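Local coordinates for 2,3-dihydroxybenzoate-AMP ligase (Bacillus subtilis, PDB 1MDB), which belongs to the AMP-binding enzyme family of the ANL clan and is modelled with adenosine monophosphate and 2,3-dihydroxy-benzoic acid bound, at residues 31-41 with 52-61; 207-218 with 238-249. All coordinates share one frame; numbering follows the deposited sequence.

Contact 1 (31-41 with 52-61)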
loop_
_atom_site.group_PDB
_atom_site.type_symbol
_atom_site.label_atom_id
_atom_site.label_comp_id
_atom_site.label_asym_id
_atom_site.label_seq_id
_atom_site.Cartn_x
_atom_site.Cartn_y
_atom_site.Cartn_z
ATOM N N LEU A 31 19.138 10.139 -5.188
ATOM C CA LEU A 31 19.169 10.071 -6.646
ATOM C C LEU A 31 20.493 10.587 -7.211
ATOM O O LEU A 31 21.083 9.965 -8.098
ATOM C CB LEU A 31 18.007 10.870 -7.236
ATOM C CG LEU A 31 17.923 11.036 -8.754
ATOM C CD1 LEU A 31 18.039 9.697 -9.461
ATOM C CD2 LEU A 31 16.604 11.708 -9.089
ATOM N N ARG A 32 20.962 11.719 -6.692
ATOM C CA ARG A 32 22.218 12.306 -7.158
ATOM C C ARG A 32 23.345 11.288 -7.064
ATOM O O ARG A 32 24.127 11.115 -8.003
ATOM C CB ARG A 32 22.591 13.527 -6.313
ATOM C CG ARG A 32 23.771 14.324 -6.873
ATOM C CD ARG A 32 23.393 15.002 -8.176
ATOM N NE ARG A 32 22.431 16.077 -7.954
ATOM C CZ ARG A 32 21.641 16.582 -8.897
ATOM N NH1 ARG A 32 21.690 16.105 -10.133
ATOM N NH2 ARG A 32 20.813 17.575 -8.608
ATOM N N ASP A 33 23.417 10.626 -5.914
ATOM C CA ASP A 33 24.434 9.623 -5.644
ATOM C C ASP A 33 24.341 8.435 -6.605
ATOM O O ASP A 33 25.301 8.127 -7.320
ATOM C CB ASP A 33 24.295 9.143 -4.199
ATOM C CG ASP A 33 25.460 8.285 -3.757
ATOM O OD1 ASP A 33 25.673 7.214 -4.366
ATOM O OD2 ASP A 33 26.160 8.683 -2.800
ATOM N N ARG A 34 23.186 7.774 -6.631
ATOM C CA ARG A 34 22.991 6.627 -7.507
ATOM C C ARG A 34 23.260 6.991 -8.961
ATOM O O ARG A 34 23.783 6.183 -9.724
ATOM C CB ARG A 34 21.564 6.083 -7.386
ATOM C CG ARG A 34 21.151 5.641 -5.996
ATOM C CD ARG A 34 22.098 4.599 -5.447
ATOM N NE ARG A 34 21.735 4.137 -4.109
ATOM C CZ ARG A 34 21.555 4.937 -3.067
ATOM N NH1 ARG A 34 21.695 6.247 -3.209
ATOM N NH2 ARG A 34 21.263 4.424 -1.878
ATOM N N ALA A 35 22.900 8.206 -9.349
ATOM C CA ALA A 35 23.097 8.642 -10.724
ATOM C C ALA A 35 24.570 8.788 -11.064
ATOM O O ALA A 35 24.975 8.570 -12.209
ATOM C CB ALA A 35 22.377 9.963 -10.965
ATOM N N ALA A 36 25.364 9.162 -10.068
ATOM C CA ALA A 36 26.797 9.349 -10.255
ATOM C C ALA A 36 27.549 8.020 -10.340
ATOM O O ALA A 36 28.513 7.897 -11.098
ATOM C CB ALA A 36 27.359 10.191 -9.117
ATOM N N LYS A 37 27.107 7.034 -9.565
ATOM C CA LYS A 37 27.747 5.722 -9.545
ATOM C C LYS A 37 27.511 4.869 -10.796
ATOM O O LYS A 37 28.463 4.379 -11.408
ATOM C CB LYS A 37 27.296 4.939 -8.316
ATOM C CG LYS A 37 27.713 5.562 -6.996
ATOM C CD LYS A 37 27.405 4.625 -5.834
ATOM C CE LYS A 37 27.969 5.159 -4.523
ATOM N NZ LYS A 37 27.757 4.205 -3.395
ATOM N N TYR A 38 26.251 4.690 -11.179
ATOM C CA TYR A 38 25.930 3.874 -12.348
ATOM C C TYR A 38 24.868 4.493 -13.250
ATOM O O TYR A 38 23.852 3.868 -13.566
ATOM C CB TYR A 38 25.491 2.492 -11.878
ATOM C CG TYR A 38 24.646 2.504 -10.616
ATOM C CD1 TYR A 38 23.337 2.974 -10.636
ATOM C CD2 TYR A 38 25.146 1.995 -9.411
ATOM C CE1 TYR A 38 22.537 2.933 -9.489
ATOM C CE2 TYR A 38 24.353 1.948 -8.256
ATOM C CZ TYR A 38 23.046 2.418 -8.308
ATOM O OH TYR A 38 22.237 2.364 -7.192
ATOM N N GLY A 39 25.130 5.720 -13.682
ATOM C CA GLY A 39 24.194 6.438 -14.523
ATOM C C GLY A 39 23.589 5.707 -15.703
ATOM O O GLY A 39 22.421 5.929 -16.036
ATOM N N ASP A 40 24.362 4.841 -16.347
ATOM C CA ASP A 40 23.856 4.120 -17.505
ATOM C C ASP A 40 22.912 2.968 -17.191
ATOM O O ASP A 40 22.188 2.513 -18.067
ATOM C CB ASP A 40 25.016 3.613 -18.361
ATOM C CG ASP A 40 25.146 4.375 -19.663
ATOM O OD1 ASP A 40 24.406 5.366 -19.848
ATOM O OD2 ASP A 40 25.988 3.984 -20.498
ATOM N N ARG A 41 22.915 2.481 -15.956
ATOM C CA ARG A 41 22.000 1.395 -15.620
ATOM C C ARG A 41 20.573 1.846 -15.868
ATOM O O ARG A 41 20.230 3.007 -15.632
ATOM C CB ARG A 41 22.092 1.003 -14.152
ATOM C CG ARG A 41 23.344 0.302 -13.731
ATOM C CD ARG A 41 23.139 -0.235 -12.322
ATOM N NE ARG A 41 24.404 -0.579 -11.695
ATOM C CZ ARG A 41 24.528 -0.997 -10.443
ATOM N NH1 ARG A 41 23.456 -1.127 -9.676
ATOM N NH2 ARG A 41 25.728 -1.278 -9.957
ATOM N N SER A 52 17.667 5.618 -17.731
ATOM C CA SER A 52 18.847 5.320 -16.938
ATOM C C SER A 52 18.778 6.165 -15.679
ATOM O O SER A 52 18.004 7.117 -15.614
ATOM C CB SER A 52 20.106 5.697 -17.713
ATOM O OG SER A 52 20.081 7.078 -18.032
ATOM N N TYR A 53 19.596 5.825 -14.691
ATOM C CA TYR A 53 19.630 6.570 -13.444
ATOM C C TYR A 53 20.059 8.010 -13.688
ATOM O O TYR A 53 19.534 8.934 -13.064
ATOM C CB TYR A 53 20.584 5.908 -12.447
ATOM C CG TYR A 53 19.978 4.750 -11.669
ATOM C CD1 TYR A 53 19.856 3.485 -12.236
ATOM C CD2 TYR A 53 19.517 4.932 -10.362
ATOM C CE1 TYR A 53 19.290 2.421 -11.522
ATOM C CE2 TYR A 53 18.946 3.873 -9.636
ATOM C CZ TYR A 53 18.837 2.626 -10.224
ATOM O OH TYR A 53 18.256 1.590 -9.527
ATOM N N ARG A 54 21.012 8.202 -14.601
ATOM C CA ARG A 54 21.498 9.547 -14.920
ATOM C C ARG A 54 20.352 10.327 -15.559
ATOM O O ARG A 54 20.126 11.500 -15.258
ATOM C CB ARG A 54 22.671 9.473 -15.901
ATOM C CG ARG A 54 23.526 10.737 -15.950
ATOM C CD ARG A 54 24.601 10.730 -14.861
ATOM N NE ARG A 54 25.503 9.588 -15.017
ATOM C CZ ARG A 54 26.562 9.349 -14.246
ATOM N NH1 ARG A 54 26.862 10.176 -13.252
ATOM N NH2 ARG A 54 27.322 8.283 -14.469
ATOM N N GLU A 55 19.637 9.650 -16.448
ATOM C CA GLU A 55 18.496 10.228 -17.145
ATOM C C GLU A 55 17.477 10.800 -16.154
ATOM O O GLU A 55 17.107 11.973 -16.235
ATOM C CB GLU A 55 17.847 9.150 -18.010
ATOM C CG GLU A 55 16.443 9.454 -18.486
ATOM C CD GLU A 55 16.377 9.784 -19.958
ATOM O OE1 GLU A 55 17.284 9.356 -20.704
ATOM O OE2 GLU A 55 15.410 10.459 -20.376
ATOM N N LEU A 56 17.024 9.961 -15.224
ATOM C CA LEU A 56 16.056 10.376 -14.219
ATOM C C LEU A 56 16.617 11.554 -13.424
ATOM O O LEU A 56 15.910 12.520 -13.139
ATOM C CB LEU A 56 15.747 9.204 -13.281
ATOM C CG LEU A 56 14.794 9.466 -12.110
ATOM C CD1 LEU A 56 13.459 10.001 -12.620
ATOM C CD2 LEU A 56 14.591 8.165 -11.335
ATOM N N ASP A 57 17.898 11.459 -13.078
ATOM C CA ASP A 57 18.587 12.505 -12.329
ATOM C C ASP A 57 18.477 13.837 -13.080
ATOM O O ASP A 57 18.071 14.859 -12.511
ATOM C CB ASP A 57 20.064 12.125 -12.164
ATOM C CG ASP A 57 20.803 13.030 -11.192
ATOM O OD1 ASP A 57 21.917 13.475 -11.525
ATOM O OD2 ASP A 57 20.283 13.285 -10.089
ATOM N N THR A 58 18.828 13.812 -14.362
ATOM C CA THR A 58 18.784 15.012 -15.192
ATOM C C THR A 58 17.373 15.581 -15.356
ATOM O O THR A 58 17.167 16.772 -15.182
ATOM C CB THR A 58 19.380 14.747 -16.595
ATOM O OG1 THR A 58 20.756 14.372 -16.468
ATOM C CG2 THR A 58 19.291 16.004 -17.461
ATOM N N ARG A 59 16.406 14.733 -15.695
ATOM C CA ARG A 59 15.035 15.195 -15.869
ATOM C C ARG A 59 14.492 15.809 -14.575
ATOM O O ARG A 59 13.750 16.786 -14.612
ATOM C CB ARG A 59 14.145 14.037 -16.335
ATOM C CG ARG A 59 14.626 13.411 -17.647
ATOM C CD ARG A 59 13.701 12.313 -18.165
ATOM N NE ARG A 59 12.357 12.809 -18.436
ATOM C CZ ARG A 59 11.727 12.672 -19.599
ATOM N NH1 ARG A 59 12.321 12.052 -20.605
ATOM N NH2 ARG A 59 10.502 13.154 -19.756
ATOM N N ALA A 60 14.876 15.240 -13.436
ATOM C CA ALA A 60 14.440 15.731 -12.134
ATOM C C ALA A 60 14.971 17.151 -11.860
ATOM O O ALA A 60 14.249 18.002 -11.315
ATOM C CB ALA A 60 14.906 14.776 -11.042
ATOM N N ASP A 61 16.231 17.398 -12.222
ATOM C CA ASP A 61 16.829 18.715 -12.035
ATOM C C ASP A 61 16.116 19.701 -12.938
ATOM O O ASP A 61 15.641 20.754 -12.496
ATOM C CB ASP A 61 18.310 18.717 -12.413
ATOM C CG ASP A 61 19.197 18.188 -11.320
ATOM O OD1 ASP A 61 18.811 18.297 -10.138
ATOM O OD2 ASP A 61 20.292 17.678 -11.645
HETATM O O HOH W 1 24.290 12.641 -10.479
#
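Two helices joined through a beta hairpin, 27-38 and 53-70, pack here at a steep antiparallel angle: the axes of their short segments approach to 8.2 Å with N-to-C directions 139° apart. At one end Arg32 meets Asp61 end-on, NH1 to OD2 and NH2 to OD1, each 2.6 Å, with guanidinium and carboxylate nearly coplanar. Both oxygens are met on their syn sides, so the pairing fixes the rotation of both groups. Arg32 NH1 also makes a weak bond to Asp57 OD1 at 3.0 Å, and a water donates to that oxygen and to Arg32 O. Arg97 of helix 86-98 forms salt bridges with both aspartates and probably offsets their charge. Between the helices, Ala35 CB presses on Asp57 CB at 3.4 Å, while Leu31 CD2 lies 4.0 Å from Ala60 CB. Toward the other end, Tyr38 turns its edge to the face of Tyr53, CE1 standing over the ring centre with planes 81° apart; chi1 of 38° puts the Tyr38 ring between its own backbone N and carbonyl carbon. The Tyr53 hydroxyl bonds beyond the pair, to Gly251 O. Tyr53 N donates to Arg41 O (3.0 Å). Ser52 OG accepts from Glu55 N at 3.1 Å, an N-cap that starts the second helix where the hairpin ends, in an arrangement of two helices joined by a beta hairpin of strands 42-46 and 49-52.

Contact 2 (207-218 with 238-249). With DBH (2,3-dihydroxy-benzoic acid), chain E.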
loop_
_atom_site.group_PDB
_atom_site.type_symbol
_atom_site.label_atom_id
_atom_site.label_comp_id
_atom_site.label_asym_id
_atom_site.label_seq_id
_atom_site.Cartn_x
_atom_site.Cartn_y
_atom_site.Cartn_z
ATOM N N TYR A 207 11.746 7.874 6.124
ATOM C CA TYR A 207 11.303 7.046 4.995
ATOM C C TYR A 207 12.470 6.302 4.356
ATOM O O TYR A 207 12.380 5.108 4.081
ATOM C CB TYR A 207 10.602 7.879 3.921
ATOM C CG TYR A 207 9.570 7.087 3.125
ATOM C CD1 TYR A 207 8.441 6.562 3.751
ATOM C CD2 TYR A 207 9.713 6.880 1.757
ATOM C CE1 TYR A 207 7.477 5.856 3.036
ATOM C CE2 TYR A 207 8.749 6.172 1.026
ATOM C CZ TYR A 207 7.634 5.664 1.675
ATOM O OH TYR A 207 6.669 4.968 0.980
ATOM N N ILE A 208 13.569 7.005 4.112
ATOM C CA ILE A 208 14.716 6.354 3.507
ATOM C C ILE A 208 15.191 5.194 4.402
ATOM O O ILE A 208 15.644 4.160 3.910
ATOM C CB ILE A 208 15.835 7.390 3.219
ATOM C CG1 ILE A 208 15.303 8.408 2.193
ATOM C CG2 ILE A 208 17.078 6.686 2.675
ATOM C CD1 ILE A 208 16.233 9.562 1.879
ATOM N N TYR A 209 15.056 5.344 5.717
ATOM C CA TYR A 209 15.432 4.248 6.609
ATOM C C TYR A 209 14.527 3.045 6.321
ATOM O O TYR A 209 15.005 1.908 6.215
ATOM C CB TYR A 209 15.280 4.637 8.079
ATOM C CG TYR A 209 15.532 3.474 9.010
ATOM C CD1 TYR A 209 16.770 2.826 9.023
ATOM C CD2 TYR A 209 14.523 2.989 9.848
ATOM C CE1 TYR A 209 16.998 1.724 9.843
ATOM C CE2 TYR A 209 14.742 1.883 10.679
ATOM C CZ TYR A 209 15.982 1.256 10.668
ATOM O OH TYR A 209 16.211 0.157 11.469
ATOM N N SER A 210 13.221 3.288 6.193
ATOM C CA SER A 210 12.287 2.197 5.898
ATOM C C SER A 210 12.680 1.514 4.582
ATOM O O SER A 210 12.508 0.303 4.431
ATOM C CB SER A 210 10.847 2.716 5.799
ATOM O OG SER A 210 10.556 3.204 4.497
ATOM N N LEU A 211 13.202 2.291 3.629
ATOM C CA LEU A 211 13.632 1.734 2.347
ATOM C C LEU A 211 14.896 0.864 2.511
ATOM O O LEU A 211 15.000 -0.219 1.928
ATOM C CB LEU A 211 13.902 2.865 1.342
ATOM C CG LEU A 211 12.706 3.732 0.921
ATOM C CD1 LEU A 211 13.178 4.858 -0.000
ATOM C CD2 LEU A 211 11.663 2.867 0.211
ATOM N N LYS A 212 15.849 1.338 3.310
ATOM C CA LYS A 212 17.089 0.602 3.543
ATOM C C LYS A 212 16.831 -0.732 4.226
ATOM O O LYS A 212 17.455 -1.735 3.893
ATOM C CB LYS A 212 18.056 1.418 4.407
ATOM C CG LYS A 212 19.496 0.907 4.340
ATOM C CD LYS A 212 20.375 1.482 5.445
ATOM C CE LYS A 212 20.072 0.821 6.778
ATOM N NZ LYS A 212 20.949 1.324 7.881
ATOM N N ARG A 213 15.922 -0.751 5.195
ATOM C CA ARG A 213 15.616 -1.997 5.886
ATOM C C ARG A 213 14.878 -2.961 4.959
ATOM O O ARG A 213 15.162 -4.158 4.954
ATOM C CB ARG A 213 14.786 -1.724 7.139
ATOM C CG ARG A 213 15.607 -1.432 8.387
ATOM C CD ARG A 213 16.012 -2.720 9.117
ATOM N NE ARG A 213 17.123 -3.427 8.485
ATOM C CZ ARG A 213 17.337 -4.735 8.605
ATOM N NH1 ARG A 213 16.512 -5.479 9.329
ATOM N NH2 ARG A 213 18.378 -5.301 8.005
ATOM N N SER A 214 13.944 -2.440 4.166
ATOM C CA SER A 214 13.197 -3.282 3.235
ATOM C C SER A 214 14.155 -3.890 2.214
ATOM O O SER A 214 13.995 -5.033 1.815
ATOM C CB SER A 214 12.124 -2.463 2.511
ATOM O OG SER A 214 11.203 -1.901 3.433
ATOM N N VAL A 215 15.140 -3.109 1.783
ATOM C CA VAL A 215 16.128 -3.588 0.827
ATOM C C VAL A 215 16.909 -4.767 1.428
ATOM O O VAL A 215 17.047 -5.832 0.811
ATOM C CB VAL A 215 17.120 -2.460 0.441
ATOM C CG1 VAL A 215 18.366 -3.061 -0.195
ATOM C CG2 VAL A 215 16.456 -1.492 -0.539
ATOM N N GLU A 216 17.412 -4.570 2.636
ATOM C CA GLU A 216 18.167 -5.610 3.318
ATOM C C GLU A 216 17.301 -6.839 3.594
ATOM O O GLU A 216 17.685 -7.958 3.255
ATOM C CB GLU A 216 18.748 -5.051 4.614
ATOM C CG GLU A 216 19.795 -3.974 4.373
ATOM C CD GLU A 216 20.159 -3.215 5.626
ATOM O OE1 GLU A 216 21.095 -2.393 5.573
ATOM O OE2 GLU A 216 19.507 -3.431 6.669
ATOM N N VAL A 217 16.127 -6.638 4.184
ATOM C CA VAL A 217 15.233 -7.761 4.474
ATOM C C VAL A 217 14.749 -8.486 3.213
ATOM O O VAL A 217 14.484 -9.681 3.254
ATOM C CB VAL A 217 13.981 -7.311 5.269
ATOM C CG1 VAL A 217 13.054 -8.497 5.496
ATOM C CG2 VAL A 217 14.390 -6.721 6.595
ATOM N N CYS A 218 14.641 -7.773 2.096
ATOM C CA CYS A 218 14.157 -8.388 0.863
ATOM C C CYS A 218 15.254 -8.788 -0.140
ATOM O O CYS A 218 14.963 -9.246 -1.243
ATOM C CB CYS A 218 13.132 -7.456 0.195
ATOM S SG CYS A 218 11.635 -7.163 1.209
ATOM N N LEU A 238 5.307 1.141 -3.227
ATOM C CA LEU A 238 6.228 2.267 -3.336
ATOM C C LEU A 238 7.466 2.097 -2.469
ATOM O O LEU A 238 8.541 2.573 -2.835
ATOM C CB LEU A 238 5.555 3.580 -2.910
ATOM C CG LEU A 238 6.405 4.862 -3.013
ATOM C CD1 LEU A 238 6.471 5.296 -4.484
ATOM C CD2 LEU A 238 5.787 5.992 -2.185
ATOM N N SER A 239 7.320 1.419 -1.329
ATOM C CA SER A 239 8.433 1.301 -0.385
ATOM C C SER A 239 8.647 -0.002 0.393
ATOM O O SER A 239 9.550 -0.060 1.236
ATOM C CB SER A 239 8.298 2.416 0.648
ATOM O OG SER A 239 7.204 2.134 1.509
ATOM N N SER A 240 7.861 -1.042 0.137
ATOM C CA SER A 240 8.035 -2.273 0.910
ATOM C C SER A 240 8.346 -3.546 0.129
ATOM O O SER A 240 7.575 -4.508 0.180
ATOM C CB SER A 240 6.790 -2.517 1.770
ATOM O OG SER A 240 6.483 -1.387 2.573
ATOM N N PRO A 241 9.477 -3.581 -0.605
ATOM C CA PRO A 241 10.477 -2.518 -0.775
ATOM C C PRO A 241 10.019 -1.491 -1.816
ATOM O O PRO A 241 10.468 -0.344 -1.816
ATOM C CB PRO A 241 11.719 -3.294 -1.219
ATOM C CG PRO A 241 11.131 -4.428 -2.007
ATOM C CD PRO A 241 9.991 -4.863 -1.126
ATOM N N GLY A 242 9.132 -1.921 -2.705
ATOM C CA GLY A 242 8.588 -1.030 -3.715
ATOM C C GLY A 242 9.519 -0.519 -4.805
ATOM O O GLY A 242 10.671 -0.949 -4.929
ATOM N N VAL A 243 9.004 0.407 -5.607
ATOM C CA VAL A 243 9.776 0.990 -6.698
ATOM C C VAL A 243 10.926 1.835 -6.140
ATOM O O VAL A 243 12.031 1.853 -6.698
ATOM C CB VAL A 243 8.869 1.847 -7.625
ATOM C CG1 VAL A 243 7.839 0.948 -8.317
ATOM C CG2 VAL A 243 8.138 2.922 -6.817
ATOM N N LEU A 244 10.675 2.521 -5.029
ATOM C CA LEU A 244 11.701 3.350 -4.412
ATOM C C LEU A 244 12.772 2.501 -3.733
ATOM O O LEU A 244 13.944 2.880 -3.699
ATOM C CB LEU A 244 11.072 4.325 -3.404
ATOM C CG LEU A 244 10.063 5.311 -4.021
ATOM C CD1 LEU A 244 9.717 6.367 -2.989
ATOM C CD2 LEU A 244 10.654 5.983 -5.287
ATOM N N GLY A 245 12.375 1.362 -3.175
ATOM C CA GLY A 245 13.360 0.498 -2.546
ATOM C C GLY A 245 14.290 -0.047 -3.623
ATOM O O GLY A 245 15.501 -0.139 -3.429
ATOM N N VAL A 246 13.711 -0.390 -4.769
ATOM C CA VAL A 246 14.471 -0.926 -5.896
ATOM C C VAL A 246 15.476 0.095 -6.448
ATOM O O VAL A 246 16.561 -0.279 -6.891
ATOM C CB VAL A 246 13.510 -1.407 -7.029
ATOM C CG1 VAL A 246 14.301 -1.927 -8.232
ATOM C CG2 VAL A 246 12.611 -2.518 -6.496
ATOM N N LEU A 247 15.131 1.378 -6.406
ATOM C CA LEU A 247 16.037 2.407 -6.905
ATOM C C LEU A 247 17.119 2.617 -5.855
ATOM O O LEU A 247 18.247 2.962 -6.176
ATOM C CB LEU A 247 15.305 3.736 -7.140
ATOM C CG LEU A 247 14.108 3.823 -8.090
ATOM C CD1 LEU A 247 13.668 5.276 -8.171
ATOM C CD2 LEU A 247 14.457 3.303 -9.470
ATOM N N TYR A 248 16.760 2.405 -4.592
ATOM C CA TYR A 248 17.711 2.564 -3.503
ATOM C C TYR A 248 18.846 1.562 -3.682
ATOM O O TYR A 248 20.014 1.883 -3.459
ATOM C CB TYR A 248 17.031 2.311 -2.152
ATOM C CG TYR A 248 17.951 2.481 -0.951
ATOM C CD1 TYR A 248 17.961 3.668 -0.214
ATOM C CD2 TYR A 248 18.824 1.459 -0.569
ATOM C CE1 TYR A 248 18.817 3.834 0.873
ATOM C CE2 TYR A 248 19.683 1.611 0.518
ATOM C CZ TYR A 248 19.673 2.798 1.236
ATOM O OH TYR A 248 20.498 2.936 2.332
ATOM N N ALA A 249 18.485 0.349 -4.084
ATOM C CA ALA A 249 19.446 -0.735 -4.261
ATOM C C ALA A 249 20.105 -0.798 -5.630
ATOM O O ALA A 249 20.922 -1.682 -5.874
ATOM C CB ALA A 249 18.772 -2.077 -3.957
HETATM C C21 DBH E . -0.797 -1.389 3.547
HETATM O O9 DBH E . -1.935 -2.089 3.451
HETATM C C18 DBH E . 0.545 -1.997 3.357
HETATM C C15 DBH E . 0.656 -3.370 2.984
HETATM C C12 DBH E . 1.923 -3.967 2.819
HETATM C C3 DBH E . 1.728 -1.219 3.563
HETATM O O3 DBH E . 1.686 0.141 3.927
HETATM C C6 DBH E . 2.991 -1.821 3.398
HETATM C C9 DBH E . 3.098 -3.184 3.032
HETATM O O6 DBH E . 4.132 -1.079 3.602
HETATM O O HOH W 2 7.905 2.226 4.273
#
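Tyr207 reaches Ser239 with its hydroxyl, OH lying 2.9 Å from Ser239 OG, and both groups have a firm partner in Asn235: its OD1 for the tyrosine, its O for the serine. The ring edge of Tyr207 faces Leu244 CD1. The next residue, Ile208, touches the edge of the Tyr248 ring, CG2 to CE1, 3.8 Å away. Ser210 OG donates to Tyr207 O and accepts from a water that also donates to Ser239 OG, a bridge between the segments. Leu211, its CG pointing away from the carbonyl carbon (chi1 -64°), drives CD2 to within 3.4 Å of Ser239 CB, tighter than usual carbon packing, and to 3.9 Å from Leu244 CB. Lys212 lays its backbone CA over one face of Tyr248, 4.0 Å above the plane and toward the rim. Ser214 CB packs on Pro241 CA at 3.7 Å, beside the cis peptide preceding the proline; the Ser214 OG donates to Ser210 O. Val215 divides its methyls, CG2 against Tyr248 CD2 and CG1 against Ala249 CB. Cys218 SG ends the row 3.7 Å from Pro241 CD. Next to that proline, Ser240 OG is hydrogen-bonded to O6 of 2,3-dihydroxy-benzoic acid at 2.6 Å. Helix 204-218 thus crosses helix 242-248 at 76°, with Phe27 of helix 27-38, Ile92 of helix 86-98 and Tyr339 of strand 337-339 packed around the pair.

In the fold
Contact 1 closes along the chain before contact 2 opens, and their centres lie 18 Å apart on the same side of the chain's centre, both within the part of the chain that belongs to the AMP-binding enzyme family. They meet directly: Arg34 NE of contact 1 probably donates to Tyr248 O of contact 2 at 2.9 Å, and its guanidinium makes a cation-pi pair with that tyrosine. Helix 86-98 touches both. The nine-stranded mixed sheet also joins them, since strands 42-46 and 49-52 between the segments of contact 1 continue it beyond strands 225-228 and 252-255. Contact 1 is peripheral, about 26 Å from the chain's centre; contact 2, at about 13 Å, reaches the 2,3-dihydroxy-benzoic acid pocket.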